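Local coordinates for protein Stk_08120 (PDB 2EJX) that probably carries fatty acids, as a member of a thermoacidophile-specific family with a Bet v 1-like, helix-grip type of fold, at residues 13-18 with 129-134; 26-31 with 41-46; 34-39 with 53-58; 84-89 with 98-103. One frame throughout, in Å; residues are numbered along the deposited sequence.

Interaction 1: 13-18 with 129-134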
loop_
_atom_site.group_PDB
_atom_site.type_symbol
_atom_site.label_atom_id
_atom_site.label_comp_id
_atom_site.label_asym_id
_atom_site.label_seq_id
_atom_site.Cartn_x
_atom_site.Cartn_y
_atom_site.Cartn_z
ATOM N N THR A 13 -8.053 13.695 1.857
ATOM C CA THR A 13 -9.089 13.255 0.924
ATOM C C THR A 13 -10.447 13.879 1.224
ATOM O O THR A 13 -10.804 14.097 2.377
ATOM C CB THR A 13 -9.224 11.689 0.911
ATOM O OG1 THR A 13 -10.285 11.271 0.036
ATOM C CG2 THR A 13 -9.545 11.157 2.304
ATOM N N ASN A 14 -11.170 14.223 0.161
ATOM C CA ASN A 14 -12.574 14.585 0.234
ATOM C C ASN A 14 -13.507 13.426 -0.074
ATOM O O ASN A 14 -14.733 13.609 -0.171
ATOM C CB ASN A 14 -12.850 15.688 -0.781
ATOM C CG ASN A 14 -12.331 17.028 -0.344
ATOM O OD1 ASN A 14 -12.133 17.278 0.849
ATOM N ND2 ASN A 14 -12.177 17.930 -1.306
ATOM N N GLN A 15 -12.954 12.232 -0.295
ATOM C CA GLN A 15 -13.791 11.070 -0.548
ATOM C C GLN A 15 -14.242 10.531 0.808
ATOM O O GLN A 15 -13.647 10.896 1.837
ATOM C CB GLN A 15 -13.010 9.990 -1.337
ATOM C CG GLN A 15 -12.893 10.197 -2.828
ATOM C CD GLN A 15 -14.121 9.705 -3.554
ATOM O OE1 GLN A 15 -14.976 9.062 -2.968
ATOM N NE2 GLN A 15 -14.222 10.024 -4.829
ATOM N N ASP A 16 -15.277 9.700 0.838
ATOM C CA ASP A 16 -15.745 9.141 2.103
ATOM C C ASP A 16 -14.586 8.347 2.683
ATOM O O ASP A 16 -14.127 7.377 2.076
ATOM C CB ASP A 16 -16.966 8.234 1.911
ATOM C CG ASP A 16 -17.431 7.579 3.210
ATOM O OD1 ASP A 16 -16.693 6.772 3.804
ATOM O OD2 ASP A 16 -18.564 7.861 3.650
ATOM N N ILE A 17 -14.141 8.757 3.855
ATOM C CA ILE A 17 -12.926 8.193 4.437
ATOM C C ILE A 17 -13.019 6.699 4.705
ATOM O O ILE A 17 -12.020 6.018 4.676
ATOM C CB ILE A 17 -12.502 8.939 5.751
ATOM C CG1 ILE A 17 -11.093 8.493 6.184
ATOM C CG2 ILE A 17 -13.564 8.736 6.894
ATOM C CD1 ILE A 17 -9.933 9.096 5.369
ATOM N N ASP A 18 -14.213 6.198 4.981
ATOM C CA ASP A 18 -14.348 4.822 5.319
ATOM C C ASP A 18 -14.284 3.981 4.065
ATOM O O ASP A 18 -13.670 2.918 4.044
ATOM C CB ASP A 18 -15.607 4.607 6.186
ATOM C CG ASP A 18 -15.468 5.295 7.551
ATOM O OD1 ASP A 18 -14.386 5.182 8.187
ATOM O OD2 ASP A 18 -16.408 5.998 7.963
ATOM N N ILE A 129 -8.001 8.762 -8.172
ATOM C CA ILE A 129 -7.746 7.288 -8.136
ATOM C C ILE A 129 -8.954 6.546 -7.465
ATOM O O ILE A 129 -9.490 5.534 -7.965
ATOM C CB ILE A 129 -6.431 7.023 -7.398
ATOM C CG1 ILE A 129 -5.238 7.443 -8.292
ATOM C CG2 ILE A 129 -6.393 5.509 -6.961
ATOM C CD1 ILE A 129 -3.912 7.644 -7.526
ATOM N N ILE A 130 -9.414 7.054 -6.334
ATOM C CA ILE A 130 -10.469 6.401 -5.577
ATOM C C ILE A 130 -11.802 6.524 -6.282
ATOM O O ILE A 130 -12.611 5.618 -6.216
ATOM C CB ILE A 130 -10.594 6.990 -4.156
ATOM C CG1 ILE A 130 -9.308 6.727 -3.312
ATOM C CG2 ILE A 130 -11.942 6.496 -3.455
ATOM C CD1 ILE A 130 -9.103 5.205 -2.821
ATOM N N ARG A 131 -12.048 7.643 -6.952
ATOM C CA ARG A 131 -13.306 7.797 -7.679
ATOM C C ARG A 131 -13.448 6.687 -8.732
ATOM O O ARG A 131 -14.498 6.041 -8.849
ATOM C CB ARG A 131 -13.366 9.138 -8.352
ATOM C CG ARG A 131 -14.700 9.417 -9.000
ATOM C CD ARG A 131 -14.708 10.805 -9.649
ATOM N NE ARG A 131 -13.758 10.854 -10.755
ATOM C CZ ARG A 131 -14.023 10.440 -11.989
ATOM N NH1 ARG A 131 -15.222 9.964 -12.298
ATOM N NH2 ARG A 131 -13.080 10.499 -12.912
ATOM N N LEU A 132 -12.385 6.489 -9.485
ATOM C CA LEU A 132 -12.326 5.373 -10.458
ATOM C C LEU A 132 -12.433 3.977 -9.812
ATOM O O LEU A 132 -13.126 3.104 -10.360
ATOM C CB LEU A 132 -11.036 5.501 -11.301
ATOM C CG LEU A 132 -11.092 6.671 -12.273
ATOM C CD1 LEU A 132 -9.714 6.825 -12.952
ATOM C CD2 LEU A 132 -12.170 6.487 -13.351
ATOM N N GLU A 133 -11.748 3.756 -8.680
ATOM C CA GLU A 133 -11.903 2.493 -7.929
ATOM C C GLU A 133 -13.358 2.260 -7.537
ATOM O O GLU A 133 -13.876 1.181 -7.662
ATOM C CB GLU A 133 -10.976 2.472 -6.676
ATOM C CG GLU A 133 -9.475 2.321 -7.029
ATOM C CD GLU A 133 -9.197 0.956 -7.705
ATOM O OE1 GLU A 133 -9.915 -0.045 -7.470
ATOM O OE2 GLU A 133 -8.254 0.913 -8.494
ATOM N N ARG A 134 -14.008 3.293 -7.037
ATOM C CA ARG A 134 -15.407 3.181 -6.645
ATOM C C ARG A 134 -16.365 2.820 -7.784
ATOM O O ARG A 134 -17.365 2.098 -7.586
ATOM C CB ARG A 134 -15.820 4.496 -6.016
ATOM C CG ARG A 134 -15.214 4.633 -4.633
ATOM C CD ARG A 134 -15.758 5.904 -3.950
ATOM N NE ARG A 134 -17.103 5.644 -3.436
ATOM C CZ ARG A 134 -17.775 6.451 -2.611
ATOM N NH1 ARG A 134 -17.226 7.588 -2.235
ATOM N NH2 ARG A 134 -19.000 6.116 -2.167
HETATM O O HOH W 1 -17.587 10.373 -0.931
#
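Two bends bring Q15 and R134 together: the Q15 chain bends about its CB-CG bond (chi2 -83°), and R134, extended as far as CD, bends about its CG-CD bond (chi3 79°), which carries its guanidinium back to the Q15 amide. The contact joins the turn between strand 7-12 and helix 17-24 to the long C-terminal helix 105-137 of this Bet v 1-like fold, at the surface. R134 NH1 donates to Q15 OE1 at 2.8 Å; the acceptor lies at the guanidinium edge, close to its plane, and the donor is nearly in line with the amide C=O, although the two flat groups are turned 67° apart. Nearer the Q15 backbone, Q15 CG packs 3.9 Å from I130 CG2, the two side chains sliding past each other in opposite directions. The other amide branch reaches the helix backbone, with Q15 NE2 3.7 Å from R131 CA. With an alanine in place of Q15, R134 NH1 would probably lose its amide mate, and I130 CG2 the aliphatic cover along one side. R134 also forms a salt bridge through NE with the terminal carboxylate of I139, which gives its guanidinium a second hold. The turn itself is shaped by an ST turn, Q15 N to T13 OG1, and by D16 as N-cap, its OD1 accepting from D18 N. One water bridges the segments, accepting from R134 NH1 at 3.1 Å and, weakly, from D16 N at 3.0 Å.

Interaction 2: 26-31 with 41-46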
loop_
_atom_site.group_PDB
_atom_site.type_symbol
_atom_site.label_atom_id
_atom_site.label_comp_id
_atom_site.label_asym_id
_atom_site.label_seq_id
_atom_site.Cartn_x
_atom_site.Cartn_y
_atom_site.Cartn_z
ATOM N N ASP A 26 -7.760 -3.658 0.573
ATOM C CA ASP A 26 -7.568 -4.587 -0.543
ATOM C C ASP A 26 -6.119 -4.588 -1.044
ATOM O O ASP A 26 -5.640 -3.614 -1.643
ATOM C CB ASP A 26 -8.518 -4.215 -1.696
ATOM C CG ASP A 26 -8.416 -5.163 -2.897
ATOM O OD1 ASP A 26 -7.638 -6.158 -2.848
ATOM O OD2 ASP A 26 -9.126 -4.907 -3.906
ATOM N N PRO A 27 -5.404 -5.714 -0.850
ATOM C CA PRO A 27 -4.006 -5.654 -1.254
ATOM C C PRO A 27 -3.812 -5.529 -2.755
ATOM O O PRO A 27 -2.766 -5.067 -3.193
ATOM C CB PRO A 27 -3.426 -7.008 -0.713
ATOM C CG PRO A 27 -4.554 -7.898 -0.629
ATOM C CD PRO A 27 -5.751 -7.031 -0.274
ATOM N N ALA A 28 -4.817 -5.901 -3.550
ATOM C CA ALA A 28 -4.742 -5.750 -4.999
ATOM C C ALA A 28 -4.705 -4.270 -5.377
ATOM O O ALA A 28 -4.271 -3.904 -6.456
ATOM C CB ALA A 28 -5.944 -6.401 -5.641
ATOM N N PHE A 29 -5.187 -3.427 -4.478
ATOM C CA PHE A 29 -5.053 -1.980 -4.668
ATOM C C PHE A 29 -3.713 -1.494 -4.160
ATOM O O PHE A 29 -2.844 -0.995 -4.937
ATOM C CB PHE A 29 -6.201 -1.211 -3.960
ATOM C CG PHE A 29 -6.041 0.295 -4.013
ATOM C CD1 PHE A 29 -6.335 1.006 -5.211
ATOM C CD2 PHE A 29 -5.591 1.008 -2.916
ATOM C CE1 PHE A 29 -6.159 2.405 -5.295
ATOM C CE2 PHE A 29 -5.407 2.433 -2.972
ATOM C CZ PHE A 29 -5.713 3.145 -4.162
ATOM N N THR A 30 -3.513 -1.739 -2.863
ATOM C CA THR A 30 -2.478 -1.082 -2.061
ATOM C C THR A 30 -1.060 -1.483 -2.477
ATOM O O THR A 30 -0.182 -0.625 -2.552
ATOM C CB THR A 30 -2.729 -1.352 -0.580
ATOM O OG1 THR A 30 -4.011 -0.807 -0.219
ATOM C CG2 THR A 30 -1.643 -0.731 0.307
ATOM N N ILE A 31 -0.829 -2.769 -2.743
ATOM C CA ILE A 31 0.527 -3.245 -3.029
ATOM C C ILE A 31 1.069 -2.714 -4.369
ATOM O O ILE A 31 2.165 -2.176 -4.394
ATOM C CB ILE A 31 0.659 -4.825 -2.868
ATOM C CG1 ILE A 31 0.231 -5.262 -1.464
ATOM C CG2 ILE A 31 2.040 -5.314 -3.161
ATOM C CD1 ILE A 31 1.044 -4.711 -0.358
ATOM N N ILE A 41 0.466 -9.710 -9.262
ATOM C CA ILE A 41 -0.210 -9.742 -7.970
ATOM C C ILE A 41 -1.295 -10.820 -8.043
ATOM O O ILE A 41 -1.963 -10.934 -9.058
ATOM C CB ILE A 41 -0.781 -8.349 -7.556
ATOM C CG1 ILE A 41 -1.515 -8.403 -6.207
ATOM C CG2 ILE A 41 -1.653 -7.768 -8.635
ATOM C CD1 ILE A 41 -0.863 -7.577 -5.084
ATOM N N LYS A 42 -1.388 -11.625 -6.989
ATOM C CA LYS A 42 -2.375 -12.692 -6.863
ATOM C C LYS A 42 -3.163 -12.427 -5.602
ATOM O O LYS A 42 -2.587 -12.345 -4.514
ATOM C CB LYS A 42 -1.709 -14.059 -6.789
ATOM C CG LYS A 42 -2.642 -15.201 -7.147
ATOM C CD LYS A 42 -2.070 -16.569 -6.880
ATOM C CE LYS A 42 -2.352 -16.990 -5.433
ATOM N NZ LYS A 42 -2.633 -18.476 -5.293
ATOM N N CYS A 43 -4.479 -12.284 -5.748
ATOM C CA CYS A 43 -5.371 -11.918 -4.637
ATOM C C CYS A 43 -6.644 -12.762 -4.559
ATOM O O CYS A 43 -7.772 -12.256 -4.436
ATOM C CB CYS A 43 -5.728 -10.442 -4.712
ATOM S SG CYS A 43 -4.336 -9.465 -4.294
ATOM N N ILE A 44 -6.401 -14.050 -4.711
ATOM C CA ILE A 44 -7.248 -15.170 -4.330
ATOM C C ILE A 44 -8.262 -14.910 -3.183
ATOM O O ILE A 44 -9.356 -14.380 -3.424
ATOM C CB ILE A 44 -6.276 -16.306 -3.957
ATOM C CG1 ILE A 44 -5.107 -15.729 -3.120
ATOM C CG2 ILE A 44 -5.667 -16.896 -5.249
ATOM C CD1 ILE A 44 -4.338 -16.767 -2.257
ATOM N N GLU A 45 -7.890 -15.313 -1.959
ATOM C CA GLU A 45 -8.625 -15.044 -0.726
ATOM C C GLU A 45 -8.436 -13.550 -0.413
ATOM O O GLU A 45 -7.348 -13.011 -0.667
ATOM C CB GLU A 45 -8.003 -15.909 0.367
ATOM C CG GLU A 45 -8.913 -16.445 1.467
ATOM C CD GLU A 45 -8.098 -17.150 2.569
ATOM O OE1 GLU A 45 -7.576 -18.266 2.317
ATOM O OE2 GLU A 45 -7.959 -16.569 3.680
ATOM N N PRO A 46 -9.479 -12.876 0.151
ATOM C CA PRO A 46 -9.535 -11.383 0.178
ATOM C C PRO A 46 -8.511 -10.717 1.099
ATOM O O PRO A 46 -8.261 -9.496 0.996
ATOM C CB PRO A 46 -10.960 -11.087 0.675
ATOM C CG PRO A 46 -11.303 -12.308 1.534
ATOM C CD PRO A 46 -10.647 -13.483 0.826
HETATM O O HOH W 2 -9.740 -7.835 -0.802
#
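P27, A28 and I31, on the first turns of helix 27-34, face the end of strand 38-42 and the chain that leaves it; the backbones come nearest at A28 and C43, whose CA atoms are 6.2 Å apart. D26 caps the helix: its OD1 accepts from A28 N from above the carboxylate plane, while D26 O takes both F29 N and T30 N. The side chains that meet between the segments are apolar. C43 SG, anti to its carbonyl carbon (chi1 -71°), is directed at the helix start, 3.7 Å from A28 CB and 4.0 Å from P27 CG. In this Bet v 1-like fold the pair of short helices lies against the curved antiparallel sheet, and here helix 27-34 meets strand 38-42, one of the two edge strands; F49 of the adjacent strand 48-55 also packs on P27, I31 and C43. I41 extends from the strand with CG1 anti to the backbone N (chi1 179°), and its CD1 reaches I31 CB at 3.8 Å and P27 O at 3.7 Å, the I31 and I41 side chains meeting at a slant. Farther along, P27 CD lies 3.7 Å from P46 O. That carbonyl accepts from a water at 2.9 Å, and the same water donates weakly to D26 OD1.

Interaction 3: 34-39 with 53-58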
loop_
_atom_site.group_PDB
_atom_site.type_symbol
_atom_site.label_atom_id
_atom_site.label_comp_id
_atom_site.label_asym_id
_atom_site.label_seq_id
_atom_site.Cartn_x
_atom_site.Cartn_y
_atom_site.Cartn_z
ATOM N N ILE A 34 1.931 1.077 -4.052
ATOM C CA ILE A 34 2.988 1.535 -3.118
ATOM C C ILE A 34 4.340 0.862 -3.304
ATOM O O ILE A 34 5.385 1.524 -3.305
ATOM C CB ILE A 34 2.500 1.443 -1.630
ATOM C CG1 ILE A 34 1.362 2.461 -1.375
ATOM C CG2 ILE A 34 3.650 1.767 -0.630
ATOM C CD1 ILE A 34 0.530 2.115 -0.189
ATOM N N PHE A 35 4.333 -0.461 -3.510
ATOM C CA PHE A 35 5.582 -1.199 -3.596
ATOM C C PHE A 35 6.325 -0.861 -4.896
ATOM O O PHE A 35 5.676 -0.477 -5.869
ATOM C CB PHE A 35 5.341 -2.703 -3.428
ATOM C CG PHE A 35 5.339 -3.145 -1.988
ATOM C CD1 PHE A 35 4.515 -2.518 -1.056
ATOM C CD2 PHE A 35 6.205 -4.138 -1.553
ATOM C CE1 PHE A 35 4.514 -2.896 0.289
ATOM C CE2 PHE A 35 6.227 -4.520 -0.191
ATOM C CZ PHE A 35 5.368 -3.912 0.716
ATOM N N PRO A 36 7.683 -0.951 -4.903
ATOM C CA PRO A 36 8.410 -0.619 -6.143
ATOM C C PRO A 36 8.186 -1.594 -7.294
ATOM O O PRO A 36 8.511 -2.775 -7.166
ATOM C CB PRO A 36 9.897 -0.645 -5.738
ATOM C CG PRO A 36 9.937 -0.833 -4.266
ATOM C CD PRO A 36 8.596 -1.315 -3.787
ATOM N N GLY A 37 7.657 -1.092 -8.405
ATOM C CA GLY A 37 7.692 -1.814 -9.693
ATOM C C GLY A 37 6.994 -3.168 -9.675
ATOM O O GLY A 37 7.496 -4.129 -10.254
ATOM N N ILE A 38 5.824 -3.227 -9.033
ATOM C CA ILE A 38 5.004 -4.455 -9.000
ATOM C C ILE A 38 4.529 -4.853 -10.404
ATOM O O ILE A 38 3.924 -4.046 -11.111
ATOM C CB ILE A 38 3.797 -4.317 -8.012
ATOM C CG1 ILE A 38 4.283 -4.144 -6.571
ATOM C CG2 ILE A 38 2.798 -5.503 -8.134
ATOM C CD1 ILE A 38 4.825 -5.458 -5.962
ATOM N N ALA A 39 4.829 -6.081 -10.817
ATOM C CA ALA A 39 4.449 -6.553 -12.158
ATOM C C ALA A 39 3.491 -7.771 -12.149
ATOM O O ALA A 39 2.940 -8.145 -13.201
ATOM C CB ALA A 39 5.697 -6.869 -13.010
ATOM N N GLY A 53 7.821 -7.942 -7.969
ATOM C CA GLY A 53 8.202 -6.683 -8.542
ATOM C C GLY A 53 9.705 -6.645 -8.822
ATOM O O GLY A 53 10.436 -7.590 -8.513
ATOM N N LYS A 54 10.138 -5.514 -9.361
ATOM C CA LYS A 54 11.562 -5.231 -9.588
ATOM C C LYS A 54 11.858 -3.732 -9.455
ATOM O O LYS A 54 11.046 -2.881 -9.849
ATOM C CB LYS A 54 11.975 -5.751 -10.955
ATOM C CG LYS A 54 13.451 -5.529 -11.329
ATOM C CD LYS A 54 13.780 -6.166 -12.640
ATOM C CE LYS A 54 15.295 -6.273 -12.802
ATOM N NZ LYS A 54 15.612 -7.052 -14.033
ATOM N N PHE A 55 13.021 -3.404 -8.886
ATOM C CA PHE A 55 13.543 -2.039 -8.940
ATOM C C PHE A 55 15.061 -2.161 -9.058
ATOM O O PHE A 55 15.661 -3.085 -8.483
ATOM C CB PHE A 55 13.143 -1.193 -7.738
ATOM C CG PHE A 55 13.632 -1.727 -6.437
ATOM C CD1 PHE A 55 14.795 -1.238 -5.863
ATOM C CD2 PHE A 55 12.951 -2.754 -5.793
ATOM C CE1 PHE A 55 15.269 -1.761 -4.667
ATOM C CE2 PHE A 55 13.418 -3.280 -4.581
ATOM C CZ PHE A 55 14.581 -2.792 -4.029
ATOM N N LEU A 56 15.655 -1.259 -9.826
ATOM C CA LEU A 56 17.050 -1.400 -10.236
ATOM C C LEU A 56 17.256 -2.828 -10.781
ATOM O O LEU A 56 16.403 -3.317 -11.530
ATOM C CB LEU A 56 17.991 -1.088 -9.059
ATOM C CG LEU A 56 17.875 0.332 -8.449
ATOM C CD1 LEU A 56 18.638 0.357 -7.151
ATOM C CD2 LEU A 56 18.381 1.403 -9.373
ATOM N N ALA A 57 18.349 -3.496 -10.401
ATOM C CA ALA A 57 18.593 -4.872 -10.853
ATOM C C ALA A 57 17.907 -5.952 -10.017
ATOM O O ALA A 57 18.085 -7.148 -10.279
ATOM C CB ALA A 57 20.103 -5.154 -10.959
ATOM N N PHE A 58 17.076 -5.544 -9.059
ATOM C CA PHE A 58 16.586 -6.460 -8.055
ATOM C C PHE A 58 15.126 -6.861 -8.173
ATOM O O PHE A 58 14.265 -6.106 -7.780
ATOM C CB PHE A 58 16.833 -5.850 -6.685
ATOM C CG PHE A 58 18.238 -5.353 -6.539
ATOM C CD1 PHE A 58 19.285 -6.261 -6.517
ATOM C CD2 PHE A 58 18.509 -3.998 -6.475
ATOM C CE1 PHE A 58 20.613 -5.806 -6.419
ATOM C CE2 PHE A 58 19.839 -3.526 -6.378
ATOM C CZ PHE A 58 20.868 -4.440 -6.353
#
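G37 and K54 supply the polar part of this contact. K54 N donates to G37 O at 3.1 Å with an N-H...O angle of 154°, but the donor stands well above the carbonyl plane, 50° out of it, so the bond misses the lone-pair directions. A second, softer link runs the other way between the same residues: G37 CA-H points at K54 O, with CA and O 3.5 Å apart. The nearest approach of CA atoms is next door, where I38 and G53 form an antiparallel non-hydrogen-bonded pair with their CA atoms 3.9 Å apart. Such a short spacing depends on the glycine, since a beta carbon on G53 would run into P36 O and crowd G37 O. G37 is restricted in the same way: a beta carbon there would strike K54 O, and its backbone has a positive phi.

These links close the open end of the beta hairpin of strands 38-42 and 48-55, at the edge of the sheet in the Bet v 1-like fold; strand 48-55 then passes through a type II' turn, F55 to F58, into strand 58-69.

The apolar part is P36 against F55. They lie alongside each other and point the same way, with P36 CB 3.7 Å from F55 CD2 and 3.9 Å from F55 CB. F55 holds its ring with CG between the backbone N and the carbonyl carbon (chi1 61°), which stands the ring up beside the proline. Helix 105-137 comes against this pair, Y114 on P36 and L110 on F55, while P36 O is hydrogen-bonded to Y60 OH.

Interaction 4: 84-89 with 98-103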
loop_
_atom_site.group_PDB
_atom_site.type_symbol
_atom_site.label_atom_id
_atom_site.label_comp_id
_atom_site.label_asym_id
_atom_site.label_seq_id
_atom_site.Cartn_x
_atom_site.Cartn_y
_atom_site.Cartn_z
ATOM N N GLY A 84 8.298 -6.954 6.699
ATOM C CA GLY A 84 7.854 -5.692 7.213
ATOM C C GLY A 84 6.375 -5.590 7.459
ATOM O O GLY A 84 5.670 -6.590 7.374
ATOM N N ILE A 85 5.940 -4.374 7.811
ATOM C CA ILE A 85 4.505 -4.060 7.963
ATOM C C ILE A 85 4.183 -2.747 7.245
ATOM O O ILE A 85 4.918 -1.757 7.365
ATOM C CB ILE A 85 4.095 -3.937 9.484
ATOM C CG1 ILE A 85 4.497 -5.225 10.224
ATOM C CG2 ILE A 85 2.616 -3.785 9.619
ATOM C CD1 ILE A 85 4.262 -5.240 11.710
ATOM N N LEU A 86 3.077 -2.748 6.510
ATOM C CA LEU A 86 2.517 -1.510 5.953
ATOM C C LEU A 86 1.266 -1.142 6.732
ATOM O O LEU A 86 0.318 -1.935 6.816
ATOM C CB LEU A 86 2.182 -1.699 4.472
ATOM C CG LEU A 86 1.584 -0.525 3.678
ATOM C CD1 LEU A 86 2.551 0.560 3.621
ATOM C CD2 LEU A 86 1.336 -1.031 2.271
ATOM N N TYR A 87 1.256 0.062 7.287
ATOM C CA TYR A 87 0.084 0.552 7.996
ATOM C C TYR A 87 -0.636 1.620 7.203
ATOM O O TYR A 87 -0.003 2.496 6.640
ATOM C CB TYR A 87 0.488 1.225 9.293
ATOM C CG TYR A 87 1.339 0.368 10.187
ATOM C CD1 TYR A 87 0.758 -0.379 11.200
ATOM C CD2 TYR A 87 2.730 0.301 10.005
ATOM C CE1 TYR A 87 1.536 -1.171 12.026
ATOM C CE2 TYR A 87 3.516 -0.488 10.838
ATOM C CZ TYR A 87 2.904 -1.228 11.843
ATOM O OH TYR A 87 3.660 -2.034 12.700
ATOM N N ILE A 88 -1.969 1.555 7.220
ATOM C CA ILE A 88 -2.806 2.667 6.781
ATOM C C ILE A 88 -3.744 3.076 7.950
ATOM O O ILE A 88 -4.556 2.267 8.414
ATOM C CB ILE A 88 -3.558 2.356 5.444
ATOM C CG1 ILE A 88 -2.585 1.827 4.350
ATOM C CG2 ILE A 88 -4.274 3.653 4.929
ATOM C CD1 ILE A 88 -2.507 0.268 4.213
ATOM N N ARG A 89 -3.581 4.307 8.469
ATOM C CA ARG A 89 -4.284 4.728 9.678
ATOM C C ARG A 89 -5.156 5.940 9.381
ATOM O O ARG A 89 -4.673 6.908 8.826
ATOM C CB ARG A 89 -3.318 5.062 10.813
ATOM C CG ARG A 89 -2.352 3.927 11.189
ATOM C CD ARG A 89 -1.362 4.410 12.274
ATOM N NE ARG A 89 -0.481 3.313 12.711
ATOM C CZ ARG A 89 0.800 3.451 13.055
ATOM N NH1 ARG A 89 1.382 4.650 13.065
ATOM N NH2 ARG A 89 1.492 2.378 13.421
ATOM N N ILE A 98 0.002 6.739 5.925
ATOM C CA ILE A 98 0.581 5.479 5.444
ATOM C C ILE A 98 2.001 5.421 5.984
ATOM O O ILE A 98 2.758 6.400 5.840
ATOM C CB ILE A 98 0.609 5.415 3.894
ATOM C CG1 ILE A 98 -0.824 5.634 3.353
ATOM C CG2 ILE A 98 1.269 4.116 3.406
ATOM C CD1 ILE A 98 -0.950 5.515 1.822
ATOM N N ILE A 99 2.317 4.306 6.645
ATOM C CA ILE A 99 3.644 4.113 7.202
ATOM C C ILE A 99 4.117 2.737 6.737
ATOM O O ILE A 99 3.464 1.742 7.030
ATOM C CB ILE A 99 3.641 4.083 8.759
ATOM C CG1 ILE A 99 2.975 5.334 9.339
ATOM C CG2 ILE A 99 5.060 3.956 9.294
ATOM C CD1 ILE A 99 1.539 5.060 9.842
ATOM N N LEU A 100 5.256 2.688 6.053
ATOM C CA LEU A 100 5.903 1.437 5.679
ATOM C C LEU A 100 7.164 1.203 6.513
ATOM O O LEU A 100 8.108 2.027 6.473
ATOM C CB LEU A 100 6.299 1.438 4.201
ATOM C CG LEU A 100 6.906 0.121 3.678
ATOM C CD1 LEU A 100 5.956 -1.083 3.788
ATOM C CD2 LEU A 100 7.395 0.297 2.210
ATOM N N GLU A 101 7.183 0.100 7.258
ATOM C CA GLU A 101 8.354 -0.234 8.069
ATOM C C GLU A 101 8.939 -1.568 7.591
ATOM O O GLU A 101 8.295 -2.608 7.689
ATOM C CB GLU A 101 7.992 -0.284 9.556
ATOM C CG GLU A 101 7.508 1.022 10.156
ATOM C CD GLU A 101 7.066 0.899 11.617
ATOM O OE1 GLU A 101 7.123 -0.228 12.161
ATOM O OE2 GLU A 101 6.601 1.928 12.196
ATOM N N HIS A 102 10.156 -1.528 7.049
ATOM C CA HIS A 102 10.781 -2.688 6.446
ATOM C C HIS A 102 12.001 -3.096 7.294
ATOM O O HIS A 102 12.732 -2.231 7.741
ATOM C CB HIS A 102 11.201 -2.312 5.029
ATOM C CG HIS A 102 11.640 -3.471 4.193
ATOM N ND1 HIS A 102 10.760 -4.431 3.728
ATOM C CD2 HIS A 102 12.863 -3.821 3.725
ATOM C CE1 HIS A 102 11.423 -5.335 3.028
ATOM N NE2 HIS A 102 12.701 -4.988 3.011
ATOM N N ASP A 103 12.225 -4.389 7.480
ATOM C CA ASP A 103 13.261 -4.855 8.429
ATOM C C ASP A 103 14.675 -4.984 7.835
ATOM O O ASP A 103 15.651 -5.299 8.563
ATOM C CB ASP A 103 12.830 -6.129 9.188
ATOM C CG ASP A 103 13.001 -7.430 8.370
ATOM O OD1 ASP A 103 13.471 -7.413 7.196
ATOM O OD2 ASP A 103 12.644 -8.502 8.920
#
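Y87 and I99 lie in the middle of a regular antiparallel ladder, the two strands running 171° apart with their axes 4.7 Å from each other. This is the hairpin of strands 82-92 and 95-102 in the Bet v 1-like sheet. Two hydrogen-bonded pairs, I85 with E101 and Y87 with I99, carry four backbone bonds; Y87 N to I99 O is 2.8 Å long and almost straight (177°). G84 suits its place opposite H102, since a beta carbon there would strike E101 O.

On the face of L86, I88, I98 and L100 the contacts are apolar: L86 CD1 sits 3.8 Å from both I98 CG2 and L100 CD1. Helices 17-24, 27-34 and 105-137 cover this face, through residues such as F24, T30 and V115.

The other face carries I85, Y87, I99 and E101. With CG anti to its carbonyl carbon (chi1 -54°), the Y87 ring rises between neighbours of its own strand: R89 NH2 over one face, near the rim, and I85 CG2 over the opposite one. Its edge meets I99 O, 3.4 Å from Y87 CD2, and its CE2 is 3.9 Å from E101 OE1. A serine in place of Y87 would probably leave R89 and I85 without the ring that separates them and E101 without its aromatic neighbour. R89 in turn extends across I99, whose CD1 lies over one face of the guanidinium, 3.3 Å from R89 NH1.

How the interactions relate
From the N terminus, strand 7-12 leads into interaction 1, whose far partner lies near the C terminus, so its loop of 110 intervening residues encloses the other three contacts. Interaction 2 opens next and, before it closes, interaction 3 begins on the way into strand 38-42; their segments alternate, so the two cross, and I31 O meets I38 CG1. Interaction 4 opens later, in series with both, as a hairpin in the same sheet. Helix 27-34 and the residue after it connect the set: F29 packs against I129 and E133 of interaction 1, while T30, I34 and F35 reach L86 of interaction 4. Interactions 1 and 3 lie on opposite sides of the chain's centre, with their centres about 26 Å apart.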